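Side-chain contacts in beta-1,3-glucanosyltransferase (Rhizomucor miehei CAU432, PDB 4WTP), which is a carbohydrate-active enzyme of glycoside hydrolase family 17 with a (beta/alpha)8-barrel fold: residues 113-116 with 117-121; 141-144 with 145-149; 242-245 with 246-250; 251-254 with 255-258. All coordinates share one frame; numbering follows the deposited sequence.

Interaction 1. Residues 113-116 with 117-121; sequences LKNI and LANND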
# COMPACT_ATOMS: atom_id res chain seq x y z
N LEU A 113 -5.63 8.65 -15.21
CA LEU A 113 -5.14 9.70 -14.34
C LEU A 113 -5.63 11.05 -14.89
O LEU A 113 -6.11 11.90 -14.13
CB LEU A 113 -3.62 9.67 -14.28
CG LEU A 113 -3.00 10.80 -13.46
CD1 LEU A 113 -3.50 10.85 -12.01
CD2 LEU A 113 -1.49 10.70 -13.46
N LYS A 114 -5.45 11.27 -16.19
CA LYS A 114 -5.92 12.52 -16.82
C LYS A 114 -7.41 12.71 -16.56
O LYS A 114 -7.83 13.83 -16.28
CB LYS A 114 -5.60 12.52 -18.32
CG LYS A 114 -4.12 12.76 -18.61
CD LYS A 114 -3.76 12.58 -20.08
CE LYS A 114 -2.27 12.81 -20.29
NZ LYS A 114 -1.86 12.41 -21.67
N ASN A 115 -8.19 11.65 -16.66
CA ASN A 115 -9.62 11.73 -16.36
C ASN A 115 -9.93 12.12 -14.93
O ASN A 115 -10.78 12.97 -14.68
CB ASN A 115 -10.32 10.40 -16.65
CG ASN A 115 -10.47 10.12 -18.13
OD1 ASN A 115 -10.39 11.02 -18.97
ND2 ASN A 115 -10.66 8.85 -18.47
N ILE A 116 -9.21 11.51 -13.99
CA ILE A 116 -9.37 11.87 -12.60
C ILE A 116 -9.02 13.35 -12.41
O ILE A 116 -9.75 14.08 -11.68
CB ILE A 116 -8.49 10.96 -11.70
CG1 ILE A 116 -9.18 9.60 -11.57
CG2 ILE A 116 -8.29 11.59 -10.33
CD1 ILE A 116 -8.22 8.48 -11.32
N LEU A 117 -7.94 13.80 -13.03
CA LEU A 117 -7.54 15.19 -12.86
C LEU A 117 -8.61 16.18 -13.43
O LEU A 117 -8.71 17.33 -12.97
CB LEU A 117 -6.14 15.45 -13.47
CG LEU A 117 -4.99 14.69 -12.77
CD1 LEU A 117 -3.68 14.87 -13.53
CD2 LEU A 117 -4.86 15.12 -11.31
N ALA A 118 -9.38 15.72 -14.41
CA ALA A 118 -10.43 16.55 -15.04
C ALA A 118 -11.75 16.45 -14.30
O ALA A 118 -12.59 17.36 -14.37
CB ALA A 118 -10.61 16.13 -16.50
N ASN A 119 -11.99 15.31 -13.66
CA ASN A 119 -13.32 14.97 -13.19
C ASN A 119 -13.52 14.99 -11.67
O ASN A 119 -14.66 14.92 -11.21
CB ASN A 119 -13.72 13.56 -13.66
CG ASN A 119 -13.66 13.36 -15.17
OD1 ASN A 119 -13.82 14.30 -15.95
ND2 ASN A 119 -13.51 12.11 -15.60
N ASN A 120 -12.42 15.04 -10.93
CA ASN A 120 -12.41 14.89 -9.48
C ASN A 120 -11.61 15.93 -8.75
O ASN A 120 -10.57 16.40 -9.22
CB ASN A 120 -11.85 13.51 -9.11
CG ASN A 120 -12.68 12.35 -9.65
OD1 ASN A 120 -12.46 11.92 -10.78
ND2 ASN A 120 -13.65 11.88 -8.88
N ASP A 121 -12.08 16.23 -7.55
CA ASP A 121 -11.27 16.89 -6.55
C ASP A 121 -10.13 15.94 -6.12
O ASP A 121 -10.41 14.77 -5.81
CB ASP A 121 -12.18 17.21 -5.37
CG ASP A 121 -11.50 17.97 -4.27
OD1 ASP A 121 -10.33 18.36 -4.40
OD2 ASP A 121 -12.19 18.24 -3.26

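Interaction 2. Residues 141-144 with 145-149; sequences DPQS and LANYI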
# COMPACT_ATOMS: atom_id res chain seq x y z
N ASP A 141 11.87 -1.99 -18.39
CA ASP A 141 13.24 -1.73 -17.98
C ASP A 141 13.27 -0.45 -17.14
O ASP A 141 12.34 0.36 -17.21
CB ASP A 141 14.12 -1.59 -19.22
CG ASP A 141 13.70 -0.42 -20.11
OD1 ASP A 141 12.76 -0.57 -20.90
OD2 ASP A 141 14.26 0.68 -19.94
N PRO A 142 14.34 -0.26 -16.35
CA PRO A 142 14.45 0.93 -15.51
C PRO A 142 14.29 2.27 -16.23
O PRO A 142 13.57 3.13 -15.74
CB PRO A 142 15.84 0.78 -14.87
CG PRO A 142 15.99 -0.68 -14.77
CD PRO A 142 15.44 -1.21 -16.05
N GLN A 143 14.95 2.46 -17.37
CA GLN A 143 14.85 3.76 -18.03
C GLN A 143 13.41 4.06 -18.50
O GLN A 143 12.95 5.19 -18.39
CB GLN A 143 15.83 3.89 -19.21
CG GLN A 143 15.85 5.27 -19.89
CD GLN A 143 16.51 6.30 -19.01
OE1 GLN A 143 17.62 6.08 -18.53
NE2 GLN A 143 15.84 7.42 -18.78
N SER A 144 12.74 3.05 -19.04
CA SER A 144 11.34 3.21 -19.47
C SER A 144 10.40 3.55 -18.31
O SER A 144 9.54 4.41 -18.43
CB SER A 144 10.85 1.96 -20.20
OG SER A 144 11.60 1.75 -21.40
N LEU A 145 10.61 2.91 -17.16
CA LEU A 145 9.85 3.27 -15.99
C LEU A 145 10.15 4.70 -15.54
O LEU A 145 9.24 5.48 -15.27
CB LEU A 145 10.09 2.26 -14.86
CG LEU A 145 9.33 2.60 -13.58
CD1 LEU A 145 7.82 2.60 -13.81
CD2 LEU A 145 9.71 1.57 -12.53
N ALA A 146 11.44 5.05 -15.54
CA ALA A 146 11.83 6.41 -15.16
C ALA A 146 11.18 7.46 -16.07
O ALA A 146 10.64 8.48 -15.60
CB ALA A 146 13.33 6.55 -15.20
N ASN A 147 11.22 7.21 -17.39
CA ASN A 147 10.57 8.12 -18.33
C ASN A 147 9.06 8.25 -18.09
O ASN A 147 8.50 9.36 -18.19
CB ASN A 147 10.84 7.63 -19.75
CG ASN A 147 12.31 7.78 -20.13
OD1 ASN A 147 13.08 8.47 -19.45
ND2 ASN A 147 12.71 7.11 -21.20
N TYR A 148 8.40 7.14 -17.78
CA TYR A 148 6.97 7.17 -17.54
C TYR A 148 6.68 7.98 -16.26
O TYR A 148 5.75 8.81 -16.24
CB TYR A 148 6.47 5.73 -17.38
CG TYR A 148 4.99 5.60 -17.21
CD1 TYR A 148 4.13 5.78 -18.27
CD2 TYR A 148 4.44 5.28 -15.97
CE1 TYR A 148 2.75 5.62 -18.13
CE2 TYR A 148 3.07 5.15 -15.81
CZ TYR A 148 2.24 5.30 -16.89
OH TYR A 148 0.90 5.14 -16.70
N ILE A 149 7.49 7.77 -15.22
CA ILE A 149 7.33 8.54 -13.98
C ILE A 149 7.48 10.03 -14.25
O ILE A 149 6.69 10.85 -13.74
CB ILE A 149 8.33 8.07 -12.89
CG1 ILE A 149 8.03 6.63 -12.50
CG2 ILE A 149 8.31 9.04 -11.70
CD1 ILE A 149 9.15 5.92 -11.76

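Interaction 3. Residues 242-245 with 246-250; sequences NENK and YLHDV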
# COMPACT_ATOMS: atom_id res chain seq x y z
N ASN A 242 0.39 -14.55 15.65
CA ASN A 242 1.54 -14.04 14.87
C ASN A 242 1.17 -12.78 14.11
O ASN A 242 1.97 -11.85 14.05
CB ASN A 242 2.18 -15.11 13.98
CG ASN A 242 2.97 -16.11 14.78
OD1 ASN A 242 3.13 -15.99 16.01
ND2 ASN A 242 3.47 -17.12 14.08
N GLU A 243 -0.03 -12.73 13.51
CA GLU A 243 -0.44 -11.49 12.86
C GLU A 243 -0.49 -10.36 13.91
O GLU A 243 -0.06 -9.25 13.65
CB GLU A 243 -1.77 -11.60 12.12
CG GLU A 243 -2.10 -10.28 11.42
CD GLU A 243 -3.43 -10.23 10.71
OE1 GLU A 243 -4.27 -11.14 10.83
OE2 GLU A 243 -3.64 -9.20 10.02
N ASN A 244 -1.07 -10.63 15.08
CA ASN A 244 -1.14 -9.65 16.17
C ASN A 244 0.24 -9.16 16.58
O ASN A 244 0.45 -7.96 16.71
CB ASN A 244 -1.87 -10.30 17.36
CG ASN A 244 -2.32 -9.27 18.38
OD1 ASN A 244 -2.92 -8.27 18.03
ND2 ASN A 244 -2.05 -9.55 19.64
N LYS A 245 1.17 -10.09 16.76
CA LYS A 245 2.54 -9.73 17.12
C LYS A 245 3.19 -8.87 16.03
O LYS A 245 3.84 -7.85 16.32
CB LYS A 245 3.37 -10.97 17.42
CG LYS A 245 4.83 -10.65 17.63
CD LYS A 245 5.61 -11.82 18.20
CE LYS A 245 7.10 -11.51 18.26
NZ LYS A 245 7.49 -10.19 18.84
N TYR A 246 3.04 -9.28 14.77
CA TYR A 246 3.67 -8.56 13.66
C TYR A 246 3.11 -7.15 13.58
O TYR A 246 3.84 -6.17 13.46
CB TYR A 246 3.44 -9.29 12.33
CG TYR A 246 4.30 -8.71 11.21
CD1 TYR A 246 5.68 -8.83 11.26
CD2 TYR A 246 3.74 -8.01 10.15
CE1 TYR A 246 6.49 -8.33 10.24
CE2 TYR A 246 4.53 -7.49 9.11
CZ TYR A 246 5.90 -7.64 9.20
OH TYR A 246 6.73 -7.14 8.21
N LEU A 247 1.79 -7.03 13.68
CA LEU A 247 1.13 -5.72 13.68
C LEU A 247 1.70 -4.83 14.79
O LEU A 247 2.10 -3.68 14.55
CB LEU A 247 -0.38 -5.94 13.88
CG LEU A 247 -1.20 -4.67 13.98
CD1 LEU A 247 -1.12 -3.86 12.69
CD2 LEU A 247 -2.63 -5.03 14.34
N HIS A 248 1.72 -5.36 16.02
CA HIS A 248 2.24 -4.56 17.14
C HIS A 248 3.68 -4.15 16.90
O HIS A 248 4.03 -2.99 17.14
CB HIS A 248 2.16 -5.35 18.43
CG HIS A 248 0.74 -5.62 18.89
ND1 HIS A 248 0.46 -6.23 20.07
CD2 HIS A 248 -0.46 -5.36 18.30
CE1 HIS A 248 -0.86 -6.35 20.20
NE2 HIS A 248 -1.43 -5.79 19.14
N ASP A 249 4.51 -5.09 16.46
CA ASP A 249 5.94 -4.82 16.32
C ASP A 249 6.22 -3.83 15.21
O ASP A 249 7.03 -2.92 15.39
CB ASP A 249 6.74 -6.09 16.03
CG ASP A 249 6.77 -7.06 17.19
OD1 ASP A 249 6.39 -6.67 18.32
OD2 ASP A 249 7.20 -8.21 16.97
N VAL A 250 5.58 -4.00 14.07
CA VAL A 250 5.85 -3.11 12.97
C VAL A 250 5.37 -1.68 13.28
O VAL A 250 6.06 -0.72 13.01
CB VAL A 250 5.23 -3.64 11.68
CG1 VAL A 250 5.26 -2.59 10.59
CG2 VAL A 250 5.96 -4.89 11.20

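Interaction 4. Residues 251-254 with 255-258; sequences LCRV and KQRN. With EDO (1,2-ethanediol), chain B.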
# COMPACT_ATOMS: atom_id res chain seq x y z
N LEU A 251 4.18 -1.56 13.88
CA LEU A 251 3.66 -0.24 14.26
C LEU A 251 4.61 0.43 15.24
O LEU A 251 4.85 1.63 15.16
CB LEU A 251 2.24 -0.34 14.84
CG LEU A 251 1.15 -0.64 13.81
CD1 LEU A 251 -0.16 -0.75 14.54
CD2 LEU A 251 1.07 0.43 12.74
N CYS A 252 5.16 -0.36 16.17
CA CYS A 252 6.14 0.18 17.10
C CYS A 252 7.40 0.68 16.40
O CYS A 252 7.84 1.83 16.61
CB CYS A 252 6.52 -0.87 18.14
SG CYS A 252 7.94 -0.44 19.17
N ARG A 253 8.01 -0.16 15.57
CA ARG A 253 9.26 0.19 14.90
C ARG A 253 9.12 1.41 14.01
O ARG A 253 10.02 2.26 14.02
CB ARG A 253 9.79 -1.00 14.13
CG ARG A 253 10.21 -2.21 14.94
CD ARG A 253 11.08 -1.86 16.14
NE ARG A 253 11.71 -3.02 16.76
CZ ARG A 253 12.56 -2.95 17.79
NH1 ARG A 253 12.89 -1.78 18.31
NH2 ARG A 253 13.10 -4.07 18.28
N VAL A 254 8.03 1.54 13.26
CA VAL A 254 7.89 2.70 12.38
C VAL A 254 7.62 3.96 13.20
O VAL A 254 7.96 5.06 12.79
CB VAL A 254 6.85 2.51 11.24
CG1 VAL A 254 7.24 1.33 10.37
CG2 VAL A 254 5.41 2.41 11.76
N LYS A 255 7.01 3.80 14.38
CA LYS A 255 6.82 4.94 15.28
C LYS A 255 8.18 5.39 15.83
O LYS A 255 8.48 6.59 15.85
CB LYS A 255 5.85 4.56 16.41
CG LYS A 255 5.53 5.76 17.29
CD LYS A 255 4.80 5.34 18.54
CE LYS A 255 3.41 4.82 18.22
NZ LYS A 255 2.63 4.64 19.46
N GLN A 256 9.01 4.44 16.23
CA GLN A 256 10.32 4.76 16.79
C GLN A 256 11.18 5.52 15.80
O GLN A 256 11.93 6.41 16.18
CB GLN A 256 11.05 3.48 17.25
CG GLN A 256 10.45 2.83 18.49
CD GLN A 256 11.22 1.60 18.91
OE1 GLN A 256 11.82 0.95 18.07
NE2 GLN A 256 11.22 1.29 20.20
N ARG A 257 11.07 5.17 14.52
CA ARG A 257 11.94 5.73 13.49
C ARG A 257 11.26 6.78 12.64
O ARG A 257 11.85 7.26 11.67
CB ARG A 257 12.51 4.60 12.62
CG ARG A 257 13.44 3.64 13.38
CD ARG A 257 14.62 3.14 12.56
NE ARG A 257 15.78 4.02 12.67
CZ ARG A 257 16.31 4.72 11.66
NH1 ARG A 257 15.80 4.65 10.43
NH2 ARG A 257 17.37 5.49 11.88
N ASN A 258 10.03 7.15 12.98
CA ASN A 258 9.29 8.16 12.24
C ASN A 258 9.13 7.80 10.74
O ASN A 258 9.27 8.65 9.85
CB ASN A 258 9.96 9.54 12.39
CG ASN A 258 8.98 10.67 12.18
OD1 ASN A 258 7.77 10.46 12.21
ND2 ASN A 258 9.50 11.89 11.98
C1 EDO B . -1.66 2.72 18.78
O1 EDO B . -1.19 2.09 19.96
C2 EDO B . -1.20 4.16 18.77
O2 EDO B . 0.11 4.27 18.19

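Interaction 1. Residues 113-116 with 117-121
Leu-113 and Leu-117 supply the apolar side of this contact, one turn apart on helix 104-119. Their side chains slant across each other, with CG of Leu-113 4.1 Å from CD1 of Leu-117. Leu-113 turns CG anti to its backbone nitrogen (chi1 176°), whereas Leu-117 has CG anti to the carbonyl carbon, and the two branched ends meet on one flank. Leucine suits both places: Leu-113 also packs on Val-152, Leu-155 and Val-156 of helix 142-156, and Leu-117 reaches His-159. Ile-116, on another flank, sends its beta-branched side chain against Leu-74 and against Ala-80 and Leu-84 of helix 79-90.

Backbone hydrogen bonds record the helix coming to its end. Leu-117 N gives a regular bond to Leu-113 O, 2.9 Å long, but the next two of this spacing, Ala-118 N to Lys-114 O and Asn-119 N to Asn-115 O, are weak. Ile-116 O then takes two donors from the same face of its carbonyl plane: Asn-120 N at 2.9 Å and Asn-119 N at 3.2 Å, the latter well above the plane.

Among the polar side chains, Asn-119 folds its amide back over the last turn, ND2 lying 3.8 Å from CB of Asn-115. Asn-120 brings OD1 within 4.1 Å of CG1 of Ile-116, while its ND2 is hydrogen-bonded to Ser-81 OG, tying the chain to helix 79-90. The whole is the last turn of a barrel helix, where regular i to i+4 bonding gives way before Asn-120 leaves helical geometry, in the beta-alpha-beta unit formed by strand 93-98, helix 104-119 and strand 125-132.

Interaction 2. Residues 141-144 with 145-149
Between residues 141-144 and 145-149 the backbone runs as the first two turns of the helix, with four consecutive bonds from Leu-145, Ala-146, Asn-147 and Tyr-148 N back to the carbonyls of Asp-141, Pro-142, Gln-143 and Ser-144. Asp-141 is the N-cap: its OD2 accepts Ser-144 N at 3.0 Å, from above the carboxylate plane, and its OD1 receives Ser-144 OG at 2.6 Å on the syn side. Both oxygens thus grip one residue, and the short serine places its hydroxyl within their reach. Proline suits the position after the cap, where no backbone N-H is needed.

On the outer flank Gln-143 and Asn-147 join amides across one turn. NE2 of Gln-143 gives a fairly straight bond of 3.0 Å to OD1 of Asn-147, leaving in its own amide plane but arriving above that of the asparagine, the planes lying 46° apart. A bend at chi2 (72°) swings the glutamine amide up the helix to make this possible.

The inner flank is apolar: Leu-145 packs on Val-176, and Tyr-148 sets its ring edge-to-face with Phe-106, whose carbonyl oxygen is hydrogen-bonded to the tyrosine OH. Aspartate before proline, with a serine three residues on, makes a classic capped N-terminus, opening helix 142-156 in the beta-alpha-beta unit between strands 125-132 and 163-167.

Interaction 3. Residues 242-245 with 246-250
OD2 of Asp-249 receives NZ of Lys-245 at 2.7 Å, a salt bridge between residues four apart that uses the syn lone pair of the carboxylate. The lysine leaves the helix with CG anti to the backbone nitrogen and stays extended until a turn at chi4 (48°) brings NZ round to the acid. Its methylenes run past the same oxygen, CG and CE each 3.5 Å from OD2, so the chain passes alongside that oxygen before NZ bonds to it. Lysine has the length for this reach and aspartate the short stem that keeps its charge close to the helix.

Next to this pair, Asn-244 and His-248 meet obliquely with amide and ring planes 68° apart. OD1 of the asparagine lies 3.1 Å from NE2 of the histidine, yet the angle is wrong for a hydrogen bond. Both atoms turn instead to one residue of the C-terminal segment: OD1 accepts Thr-293 N, and NE2 pairs with Thr-293 O. Asn-244 O also sits over one face of the imidazole, 3.1 Å above its plane and towards the rim.

On the buried side, Glu-243 OE1 forms a salt bridge with Lys-289 and Tyr-246 OH bonds to Thr-224. The tyrosine ring meets that of Trp-226. Backbone bonds such as Leu-247 N to Glu-243 O, 2.9 Å, join the turns. An i to i+4 lysine-aspartate salt bridge is a common feature of alpha-helices; here it lies on helix 240-256, beside strand 262-263 of the barrel, whose Asn-244 and His-248 both bind Thr-293.

Interaction 4. Residues 251-254 with 255-258
Cys-252, buried with Leu-251 and Val-254, makes the tightly held side of this turn, and Gln-256 borders it at the solvent edge, NE2 of the glutamine 3.8 Å from SG of the cysteine. The same sulfur is joined to Cys-298 in a disulfide, so the end of the chain is fastened here, and Gln-256 touches Cys-298 as well. Leu-251 and Val-254 fill the inner flank against Ala-296 and Ile-259. Helical bonds continue through Gln-256 N to Cys-252 O, 2.9 Å, and Arg-257 N to Arg-253 O.

The outer side is looser and polar. Arg-253 and Gln-256 run side by side, and NH1 of the arginine gives OE1 of the glutamine a bond of 2.9 Å, in the carbonyl plane on a lone pair and close to the guanidinium plane; the two planes stand 55° apart. A bend at chi2 (-47°) carries the guanidinium alongside, and its NH2 has a long, weak ion pair with Asp-201. Lys-255, bent at chi3, reaches O2 of 1,2-ethanediol with NZ at 2.8 Å and bonds also to the terminal OXT of Cys-298. Asn-258, with positive phi, ends the helix in a Schellman motif, a conformation asparagine tolerates well.

A covalent link, a guanidinium-to-amide hydrogen bond and a lysine meeting the terminal carboxylate imply that helix end and chain terminus are held together by complementary chemistry, with probable charge compensation at Lys-255.

All four contacts lie on the helices around the parallel barrel sheet. Interactions 1 and 2 belong to successive beta-alpha units: one is the end of helix 104-119, the other the start of helix 142-156, with centres 23 Å apart and nearest atoms about 7 Å. Interactions 3 and 4 follow directly on helix 240-256, centres 13 Å apart, and both engage the C-terminal segment, through Thr-293 in one and Cys-298 in the other. Interactions 1 and 3 stand on opposite sides of the chain's centre, 37 Å between centres. The 1,2-ethanediol, probably from the crystallisation liquor, is bound by Lys-255 in interaction 4.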